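Local coordinates for DUF871 domain-containing protein (Enterococcus faecalis, PDB 2P0O) that is of unknown function but is probably a 6-phospho-N-acetylmuramidase, a glycosidase that would release 6-phospho-N-acetylmuramic acid from cell-wall fragments during recycling, at residues 8-20 with 47-59. Numbering follows the deposited sequence.
Sequences SVFLGEEITNDTI and LYRQRLTDLGAIA
Val9 and Leu11 both meet Leu55 of helix 48-62, and Leu11 meets Leu52 as well, where the first beta-alpha loop of the TIM barrel runs from strand 4-8 into helix 17-28. Val9 makes the looser contact, its CG1 lying 4.4 Å from Leu55 CD2. Leu11 lies crosswise to Leu52, and its CD1 sits 3.8 Å from Leu52 CD1; Thr36 and Leu38 of strand 33-38 also touch Leu11, so its side chain lies between strand and helix. The carbonyl of Leu11 carries the polar part of the contact. Arg51 NH1 donates to Leu11 O over 3.0 Å in a nearly straight bond (167°), with the oxygen at the guanidinium edge while the donor stands above the carbonyl plane. Tyr48 CE2 lies 3.2 Å from the same Leu11 O, and Gly12 CA comes to the edge of that ring. Beyond Gly12 the chain folds across the guanidinium, placing Glu14 N over the centre of one face. The Glu13 carboxylate forms a salt bridge with Arg185. The Glu14 side chain bends at chi2 (57°), bringing OE2 back to accept a bond from Ile15 N; its OE1, 4.2 Å from Arg51 NE, forms no salt bridge but may partly offset that charge. Ile15 CD1 rests on the helix backbone, 3.6 Å from Arg51 O. Finally, once helix 17-28 has begun, Ile20 crosses Ile58 at about a right angle, CG1 lying 3.7 Å from Ile58 CD1.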
loop_
_atom_site.group_PDB
_atom_site.type_symbol
_atom_site.label_atom_id
_atom_site.label_comp_id
_atom_site.label_asym_id
_atom_site.label_seq_id
_atom_site.Cartn_x
_atom_site.Cartn_y
_atom_site.Cartn_z
ATOM N N SER A 8 -4.788 8.898 -3.064
ATOM C CA SER A 8 -5.408 10.150 -2.619
ATOM C C SER A 8 -5.140 11.255 -3.605
ATOM O O SER A 8 -4.120 11.262 -4.289
ATOM C CB SER A 8 -4.887 10.553 -1.244
ATOM O OG SER A 8 -5.271 9.575 -0.282
ATOM N N VAL A 9 -6.094 12.162 -3.713
ATOM C CA VAL A 9 -5.951 13.342 -4.542
ATOM C C VAL A 9 -6.349 14.529 -3.690
ATOM O O VAL A 9 -7.267 14.428 -2.890
ATOM C CB VAL A 9 -6.806 13.240 -5.814
ATOM C CG1 VAL A 9 -6.818 14.565 -6.559
ATOM C CG2 VAL A 9 -6.263 12.132 -6.715
ATOM N N PHE A 10 -5.613 15.624 -3.824
ATOM C CA PHE A 10 -5.809 16.825 -2.997
ATOM C C PHE A 10 -6.350 17.951 -3.868
ATOM O O PHE A 10 -5.656 18.467 -4.751
ATOM C CB PHE A 10 -4.502 17.199 -2.292
ATOM C CG PHE A 10 -4.079 16.175 -1.268
ATOM C CD1 PHE A 10 -3.397 15.017 -1.652
ATOM C CD2 PHE A 10 -4.445 16.325 0.072
ATOM C CE1 PHE A 10 -3.047 14.037 -0.695
ATOM C CE2 PHE A 10 -4.092 15.362 1.031
ATOM C CZ PHE A 10 -3.393 14.239 0.663
ATOM N N LEU A 11 -7.620 18.286 -3.643
ATOM C CA LEU A 11 -8.301 19.266 -4.481
ATOM C C LEU A 11 -8.192 20.692 -3.957
ATOM O O LEU A 11 -8.880 21.582 -4.457
ATOM C CB LEU A 11 -9.773 18.887 -4.681
ATOM C CG LEU A 11 -10.000 17.547 -5.382
ATOM C CD1 LEU A 11 -11.489 17.330 -5.599
ATOM C CD2 LEU A 11 -9.244 17.525 -6.704
ATOM N N GLY A 12 -7.332 20.892 -2.956
ATOM C CA GLY A 12 -6.999 22.214 -2.428
ATOM C C GLY A 12 -6.105 22.958 -3.404
ATOM O O GLY A 12 -5.757 24.127 -3.208
ATOM N N GLU A 13 -5.746 22.271 -4.476
ATOM C CA GLU A 13 -4.934 22.849 -5.541
ATOM C C GLU A 13 -5.539 22.448 -6.906
ATOM O O GLU A 13 -6.322 21.493 -6.993
ATOM C CB GLU A 13 -3.475 22.366 -5.374
ATOM C CG GLU A 13 -2.682 23.049 -4.189
ATOM C CD GLU A 13 -2.516 22.171 -2.911
ATOM O OE1 GLU A 13 -2.535 20.909 -2.993
ATOM O OE2 GLU A 13 -2.336 22.770 -1.813
ATOM N N GLU A 14 -5.207 23.179 -7.964
ATOM C CA GLU A 14 -5.721 22.843 -9.304
ATOM C C GLU A 14 -5.110 21.519 -9.781
ATOM O O GLU A 14 -3.924 21.255 -9.517
ATOM C CB GLU A 14 -5.468 23.981 -10.300
ATOM C CG GLU A 14 -6.016 23.747 -11.724
ATOM C CD GLU A 14 -7.524 23.468 -11.766
ATOM O OE1 GLU A 14 -8.320 24.452 -11.767
ATOM O OE2 GLU A 14 -7.903 22.263 -11.816
ATOM N N ILE A 15 -5.932 20.678 -10.421
ATOM C CA ILE A 15 -5.487 19.352 -10.871
ATOM C C ILE A 15 -4.464 19.489 -11.997
ATOM O O ILE A 15 -4.833 19.789 -13.123
ATOM C CB ILE A 15 -6.660 18.433 -11.325
ATOM C CG1 ILE A 15 -7.790 18.416 -10.285
ATOM C CG2 ILE A 15 -6.155 17.002 -11.559
ATOM C CD1 ILE A 15 -9.006 17.573 -10.693
ATOM N N THR A 16 -3.187 19.284 -11.665
ATOM C CA THR A 16 -2.080 19.395 -12.621
ATOM C C THR A 16 -2.093 18.256 -13.627
ATOM O O THR A 16 -2.824 17.257 -13.434
ATOM C CB THR A 16 -0.714 19.370 -11.920
ATOM O OG1 THR A 16 -0.568 18.132 -11.221
ATOM C CG2 THR A 16 -0.575 20.524 -10.934
ATOM N N ASN A 17 -1.255 18.384 -14.693
ATOM C CA ASN A 17 -1.125 17.289 -15.653
ATOM C C ASN A 17 -0.373 16.113 -15.031
ATOM O O ASN A 17 -0.721 14.938 -15.274
ATOM C CB ASN A 17 -0.476 17.804 -16.930
ATOM C CG ASN A 17 -1.343 18.874 -17.608
ATOM O OD1 ASN A 17 -2.559 18.924 -17.387
ATOM N ND2 ASN A 17 -0.724 19.725 -18.436
ATOM N N ASP A 18 0.614 16.441 -14.182
ATOM C CA ASP A 18 1.290 15.440 -13.390
ATOM C C ASP A 18 0.302 14.598 -12.592
ATOM O O ASP A 18 0.380 13.393 -12.625
ATOM C CB ASP A 18 2.391 16.054 -12.510
ATOM C CG ASP A 18 3.514 16.680 -13.360
ATOM O OD1 ASP A 18 3.643 16.314 -14.553
ATOM O OD2 ASP A 18 4.249 17.554 -12.851
ATOM N N THR A 19 -0.678 15.234 -11.967
ATOM C CA THR A 19 -1.689 14.510 -11.214
ATOM C C THR A 19 -2.534 13.560 -12.070
ATOM O O THR A 19 -2.756 12.403 -11.683
ATOM C CB THR A 19 -2.550 15.486 -10.393
ATOM O OG1 THR A 19 -1.687 16.155 -9.462
ATOM C CG2 THR A 19 -3.660 14.751 -9.632
ATOM N N ILE A 20 -2.983 14.044 -13.219
ATOM C CA ILE A 20 -3.708 13.231 -14.200
ATOM C C ILE A 20 -2.839 12.056 -14.712
ATOM O O ILE A 20 -3.267 10.895 -14.669
ATOM C CB ILE A 20 -4.288 14.127 -15.337
ATOM C CG1 ILE A 20 -5.342 15.070 -14.746
ATOM C CG2 ILE A 20 -4.869 13.296 -16.484
ATOM C CD1 ILE A 20 -5.707 16.241 -15.636
ATOM N N LEU A 47 -13.181 27.557 -8.281
ATOM C CA LEU A 47 -13.917 26.973 -7.168
ATOM C C LEU A 47 -13.667 25.470 -7.134
ATOM O O LEU A 47 -13.035 24.898 -8.035
ATOM C CB LEU A 47 -15.423 27.282 -7.289
ATOM C CG LEU A 47 -16.424 27.329 -6.108
ATOM C CD1 LEU A 47 -15.895 28.003 -4.823
ATOM C CD2 LEU A 47 -17.715 28.023 -6.566
ATOM N N TYR A 48 -14.175 24.835 -6.089
ATOM C CA TYR A 48 -13.935 23.434 -5.857
ATOM C C TYR A 48 -14.938 22.551 -6.580
ATOM O O TYR A 48 -14.618 21.405 -6.925
ATOM C CB TYR A 48 -13.954 23.153 -4.357
ATOM C CG TYR A 48 -12.807 23.801 -3.614
ATOM C CD1 TYR A 48 -12.870 25.137 -3.202
ATOM C CD2 TYR A 48 -11.658 23.074 -3.321
ATOM C CE1 TYR A 48 -11.811 25.726 -2.515
ATOM C CE2 TYR A 48 -10.603 23.648 -2.635
ATOM C CZ TYR A 48 -10.679 24.968 -2.238
ATOM O OH TYR A 48 -9.607 25.509 -1.564
ATOM N N ARG A 49 -16.144 23.081 -6.804
ATOM C CA ARG A 49 -17.207 22.335 -7.500
ATOM C C ARG A 49 -16.759 21.919 -8.901
ATOM O O ARG A 49 -17.064 20.779 -9.324
ATOM C CB ARG A 49 -18.518 23.141 -7.574
ATOM C CG ARG A 49 -19.771 22.248 -7.720
ATOM C CD ARG A 49 -20.996 23.060 -8.140
ATOM N NE ARG A 49 -22.254 22.329 -7.947
ATOM C CZ ARG A 49 -22.809 21.513 -8.844
ATOM N NH1 ARG A 49 -23.956 20.907 -8.558
ATOM N NH2 ARG A 49 -22.227 21.296 -10.024
ATOM N N GLN A 50 -16.027 22.841 -9.609
ATOM C CA GLN A 50 -15.508 22.510 -10.933
ATOM C C GLN A 50 -14.327 21.546 -10.860
ATOM O O GLN A 50 -14.166 20.686 -11.723
ATOM C CB GLN A 50 -15.129 23.708 -11.780
ATOM C CG GLN A 50 -15.253 23.395 -13.278
ATOM C CD GLN A 50 -14.042 23.836 -14.145
ATOM O OE1 GLN A 50 -14.169 24.753 -15.019
ATOM N NE2 GLN A 50 -12.859 23.173 -13.925
ATOM N N ARG A 51 -13.519 21.675 -9.800
ATOM C CA ARG A 51 -12.435 20.718 -9.519
ATOM C C ARG A 51 -12.962 19.283 -9.340
ATOM O O ARG A 51 -12.384 18.320 -9.835
ATOM C CB ARG A 51 -11.625 21.156 -8.289
ATOM C CG ARG A 51 -10.567 22.210 -8.620
ATOM C CD ARG A 51 -9.818 22.696 -7.409
ATOM N NE ARG A 51 -9.260 24.020 -7.672
ATOM C CZ ARG A 51 -8.532 24.735 -6.814
ATOM N NH1 ARG A 51 -8.241 24.274 -5.603
ATOM N NH2 ARG A 51 -8.087 25.929 -7.179
ATOM N N LEU A 52 -14.065 19.145 -8.613
ATOM C CA LEU A 52 -14.696 17.847 -8.378
ATOM C C LEU A 52 -15.314 17.314 -9.642
ATOM O O LEU A 52 -15.252 16.114 -9.866
ATOM C CB LEU A 52 -15.749 17.947 -7.272
ATOM C CG LEU A 52 -16.191 16.691 -6.443
ATOM C CD1 LEU A 52 -15.026 16.003 -5.708
ATOM C CD2 LEU A 52 -17.281 17.063 -5.436
ATOM N N THR A 53 -15.909 18.226 -10.495
ATOM C CA THR A 53 -16.439 17.853 -11.782
ATOM C C THR A 53 -15.314 17.354 -12.688
ATOM O O THR A 53 -15.510 16.403 -13.442
ATOM C CB THR A 53 -17.285 19.001 -12.466
ATOM O OG1 THR A 53 -18.271 19.476 -11.504
ATOM C CG2 THR A 53 -17.995 18.471 -13.750
ATOM N N ASP A 54 -14.134 17.988 -12.632
ATOM C CA ASP A 54 -12.908 17.520 -13.427
ATOM C C ASP A 54 -12.421 16.142 -12.939
ATOM O O ASP A 54 -12.059 15.273 -13.762
ATOM C CB ASP A 54 -11.734 18.497 -13.295
ATOM C CG ASP A 54 -12.039 19.879 -13.832
ATOM O OD1 ASP A 54 -12.713 20.010 -14.911
ATOM O OD2 ASP A 54 -11.585 20.856 -13.163
ATOM N N LEU A 55 -12.395 15.944 -11.622
ATOM C CA LEU A 55 -11.868 14.682 -11.064
ATOM C C LEU A 55 -12.795 13.481 -11.354
ATOM O O LEU A 55 -12.338 12.413 -11.790
ATOM C CB LEU A 55 -11.566 14.795 -9.546
ATOM C CG LEU A 55 -11.160 13.475 -8.845
ATOM C CD1 LEU A 55 -9.864 12.947 -9.407
ATOM C CD2 LEU A 55 -11.068 13.565 -7.310
ATOM N N GLY A 56 -14.104 13.667 -11.100
ATOM C CA GLY A 56 -15.120 12.670 -11.460
ATOM C C GLY A 56 -15.033 12.245 -12.914
ATOM O O GLY A 56 -15.265 11.057 -13.234
ATOM N N ALA A 57 -14.671 13.195 -13.789
ATOM C CA ALA A 57 -14.536 12.895 -15.214
ATOM C C ALA A 57 -13.366 11.946 -15.429
ATOM O O ALA A 57 -13.492 10.927 -16.117
ATOM C CB ALA A 57 -14.378 14.172 -16.044
ATOM N N ILE A 58 -12.239 12.263 -14.802
ATOM C CA ILE A 58 -11.087 11.377 -14.845
ATOM C C ILE A 58 -11.465 9.979 -14.309
ATOM O O ILE A 58 -11.218 8.975 -14.971
ATOM C CB ILE A 58 -9.885 11.987 -14.086
ATOM C CG1 ILE A 58 -9.607 13.395 -14.609
ATOM C CG2 ILE A 58 -8.638 11.126 -14.258
ATOM C CD1 ILE A 58 -8.801 14.235 -13.636
ATOM N N ALA A 59 -12.097 9.924 -13.140
ATOM C CA ALA A 59 -12.454 8.644 -12.512
ATOM C C ALA A 59 -13.488 7.809 -13.283
ATOM O O ALA A 59 -13.355 6.591 -13.365
ATOM C CB ALA A 59 -12.922 8.864 -11.093
#